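Local atomic coordinates of sensor protein (Pseudomonas syringae pv. tomato, PDB entry 2R8R), a protein that probably acts as the membrane-bound sensor histidine kinase of a two-component system, passing phosphate from ATP to a histidine, here represented by its N-terminal P-loop NTPase-like region. Residues S86-D91 / Q111-A116. Residues are numbered along the deposited sequence; the frame is centred on the assembly and turned at random.
Sequences SLVLVD and QELLAA
Leu-113 of helix 106-115 drops onto Val-88 and Val-90 of strand 87-90, a small worked example of how a beta-alpha-beta crossover packs in a P-loop NTPase-like fold. The helix carries the chain from this strand to its parallel neighbour, strand 119-125, and Leu-113 also rests on Val-120 there, so one leucine reaches both strands of the unit.

The contact is purely apolar, with no hydrogen bond across it. The segments approach most closely at Val-88 and Leu-113, whose CA atoms are 8.2 Å apart, and only about 87 Å² is buried in total. Alternation along the strand explains the pairing: Val-88 and Val-90 point toward the helix, whereas Leu-87 and Leu-89 lie against helix 19-32. On the helix, a single side chain spans the separation. A chi2 of 163° sets CD1 of Leu-113 anti to CA, and this methyl is the one that meets both valines. Both valines hold CG1 anti to the backbone N, yet they offer different branches, CG1 from Val-88 and CG2 from Val-90. All three side chains are buried.

Polar interactions lie within the helix or beyond the contact. In the helix, Ala-115 N bonds to Gln-111 O at 2.9 Å. Beyond the strand, Asp-91 accepts Glu-43 N at OD2, while its OD1 is hydrogen-bonded to Thr-20 and Thr-123; an aspartate after a hydrophobic strand, joined to a threonine of the probable Walker A loop, is consistent with a Walker B position.

Back in the apolar layer, Leu-113 CD1 is nearly equidistant from its partners, 4.3 Å from Val-88 CG1 and 4.4 Å from Val-90 CG2.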
ATOM      1  N   SER A  86       9.476  14.671  -8.234  1.00 17.16           N
ATOM      2  CA  SER A  86       8.219  14.956  -8.880  1.00 16.89           C
ATOM      3  C   SER A  86       7.126  13.938  -8.448  1.00 16.55           C
ATOM      4  O   SER A  86       5.961  14.326  -8.290  1.00 16.07           O
ATOM      5  CB  SER A  86       8.438  14.973 -10.372  1.00 16.27           C
ATOM      6  OG  SER A  86       7.226  14.877 -11.057  1.00 19.73           O
ATOM      7  N   LEU A  87       7.528  12.665  -8.269  1.00 15.85           N
ATOM      8  CA  LEU A  87       6.647  11.541  -7.910  1.00 15.50           C
ATOM      9  C   LEU A  87       7.299  10.710  -6.832  1.00 16.09           C
ATOM     10  O   LEU A  87       8.449  10.296  -6.975  1.00 16.73           O
ATOM     11  CB  LEU A  87       6.412  10.639  -9.113  1.00 15.57           C
ATOM     12  CG  LEU A  87       5.533   9.366  -8.964  1.00 15.03           C
ATOM     13  CD1 LEU A  87       4.125   9.695  -8.402  1.00 10.03           C
ATOM     14  CD2 LEU A  87       5.440   8.627 -10.294  1.00 13.38           C
ATOM     15  N   VAL A  88       6.577  10.473  -5.732  1.00 16.71           N
ATOM     16  CA  VAL A  88       7.048   9.547  -4.677  1.00 15.56           C
ATOM     17  C   VAL A  88       6.155   8.306  -4.614  1.00 15.48           C
ATOM     18  O   VAL A  88       4.922   8.398  -4.632  1.00 15.30           O
ATOM     19  CB  VAL A  88       7.202  10.223  -3.278  1.00 15.51           C
ATOM     20  CG1 VAL A  88       7.720   9.233  -2.235  1.00 13.40           C
ATOM     21  CG2 VAL A  88       8.170  11.377  -3.372  1.00 13.76           C
ATOM     22  N   LEU A  89       6.807   7.143  -4.591  1.00 14.74           N
ATOM     23  CA  LEU A  89       6.123   5.867  -4.432  1.00 14.73           C
ATOM     24  C   LEU A  89       6.093   5.453  -2.969  1.00 14.39           C
ATOM     25  O   LEU A  89       7.146   5.389  -2.291  1.00 15.28           O
ATOM     26  CB  LEU A  89       6.809   4.776  -5.257  1.00 14.65           C
ATOM     27  CG  LEU A  89       7.126   5.186  -6.688  1.00 14.72           C
ATOM     28  CD1 LEU A  89       7.710   3.962  -7.393  1.00 13.75           C
ATOM     29  CD2 LEU A  89       5.894   5.745  -7.386  1.00 11.81           C
ATOM     30  N   VAL A  90       4.879   5.210  -2.489  1.00 13.94           N
ATOM     31  CA  VAL A  90       4.603   4.952  -1.054  1.00 13.50           C
ATOM     32  C   VAL A  90       3.618   3.774  -0.894  1.00 14.01           C
ATOM     33  O   VAL A  90       2.407   3.944  -1.068  1.00 13.56           O
ATOM     34  CB  VAL A  90       4.023   6.199  -0.356  1.00 13.66           C
ATOM     35  CG1 VAL A  90       3.730   5.913   1.167  1.00 12.26           C
ATOM     36  CG2 VAL A  90       4.955   7.423  -0.542  1.00 12.40           C
ATOM     37  N   ASP A  91       4.155   2.577  -0.618  1.00 14.22           N
ATOM     38  CA  ASP A  91       3.334   1.415  -0.281  1.00 15.22           C
ATOM     39  C   ASP A  91       2.575   1.629   1.018  1.00 15.50           C
ATOM     40  O   ASP A  91       3.041   2.333   1.903  1.00 15.84           O
ATOM     41  CB  ASP A  91       4.181   0.128  -0.211  1.00 15.12           C
ATOM     42  CG  ASP A  91       4.030  -0.733  -1.458  1.00 19.23           C
ATOM     43  OD1 ASP A  91       2.872  -0.940  -1.908  1.00 21.44           O
ATOM     44  OD2 ASP A  91       5.058  -1.220  -1.976  1.00 21.55           O
ATOM     45  N   GLN A 111      -0.061  13.303   2.737  1.00 14.83           N
ATOM     46  CA  GLN A 111      -0.729  14.586   2.550  1.00 15.91           C
ATOM     47  C   GLN A 111       0.318  15.689   2.527  1.00 14.52           C
ATOM     48  O   GLN A 111       0.196  16.605   1.759  1.00 14.98           O
ATOM     49  CB  GLN A 111      -1.812  14.883   3.630  1.00 16.68           C
ATOM     50  CG  GLN A 111      -3.042  13.971   3.710  1.00 20.04           C
ATOM     51  CD  GLN A 111      -3.832  13.892   2.426  1.00 26.56           C
ATOM     52  OE1 GLN A 111      -4.112  14.910   1.791  1.00 31.83           O
ATOM     53  NE2 GLN A 111      -4.226  12.672   2.038  1.00 31.03           N
ATOM     54  N   GLU A 112       1.346  15.581   3.365  1.00 14.59           N
ATOM     55  CA  GLU A 112       2.427  16.575   3.431  1.00 14.69           C
ATOM     56  C   GLU A 112       3.249  16.679   2.152  1.00 14.22           C
ATOM     57  O   GLU A 112       3.618  17.767   1.738  1.00 14.25           O
ATOM     58  CB  GLU A 112       3.399  16.311   4.601  1.00 14.26           C
ATOM     59  CG  GLU A 112       4.235  17.526   4.919  1.00 13.81           C
ATOM     60  CD  GLU A 112       5.147  17.395   6.108  1.00 15.99           C
ATOM     61  OE1 GLU A 112       5.433  16.263   6.547  1.00 18.87           O
ATOM     62  OE2 GLU A 112       5.601  18.468   6.604  1.00 17.26           O
ATOM     63  N   LEU A 113       3.555  15.536   1.552  1.00 13.92           N
ATOM     64  CA  LEU A 113       4.235  15.495   0.246  1.00 12.66           C
ATOM     65  C   LEU A 113       3.357  16.162  -0.784  1.00 12.17           C
ATOM     66  O   LEU A 113       3.829  16.929  -1.571  1.00 11.62           O
ATOM     67  CB  LEU A 113       4.499  14.043  -0.196  1.00 12.30           C
ATOM     68  CG  LEU A 113       5.477  13.231   0.665  1.00 11.96           C
ATOM     69  CD1 LEU A 113       5.313  11.763   0.358  1.00  9.95           C
ATOM     70  CD2 LEU A 113       6.914  13.761   0.424  1.00 11.96           C
ATOM     71  N   LEU A 114       2.071  15.833  -0.771  1.00 12.46           N
ATOM     72  CA  LEU A 114       1.107  16.361  -1.726  1.00 12.99           C
ATOM     73  C   LEU A 114       0.929  17.888  -1.607  1.00 13.59           C
ATOM     74  O   LEU A 114       0.805  18.569  -2.623  1.00 13.31           O
ATOM     75  CB  LEU A 114      -0.235  15.652  -1.549  1.00 13.51           C
ATOM     76  CG  LEU A 114      -0.377  14.173  -1.942  1.00 11.97           C
ATOM     77  CD1 LEU A 114      -1.782  13.652  -1.446  1.00  9.78           C
ATOM     78  CD2 LEU A 114      -0.229  14.038  -3.398  1.00 10.05           C
ATOM     79  N   ALA A 115       0.962  18.410  -0.369  1.00 14.06           N
ATOM     80  CA  ALA A 115       0.898  19.864  -0.118  1.00 13.88           C
ATOM     81  C   ALA A 115       2.158  20.580  -0.608  1.00 14.09           C
ATOM     82  O   ALA A 115       2.097  21.753  -0.944  1.00 15.03           O
ATOM     83  CB  ALA A 115       0.638  20.176   1.375  1.00 13.03           C
ATOM     84  N   ALA A 116       3.276  19.861  -0.667  1.00 14.01           N
ATOM     85  CA  ALA A 116       4.543  20.366  -1.220  1.00 13.62           C
ATOM     86  C   ALA A 116       4.603  20.258  -2.739  1.00 13.51           C
ATOM     87  O   ALA A 116       5.606  20.621  -3.332  1.00 14.82           O
ATOM     88  CB  ALA A 116       5.756  19.641  -0.588  1.00 12.14           C
TER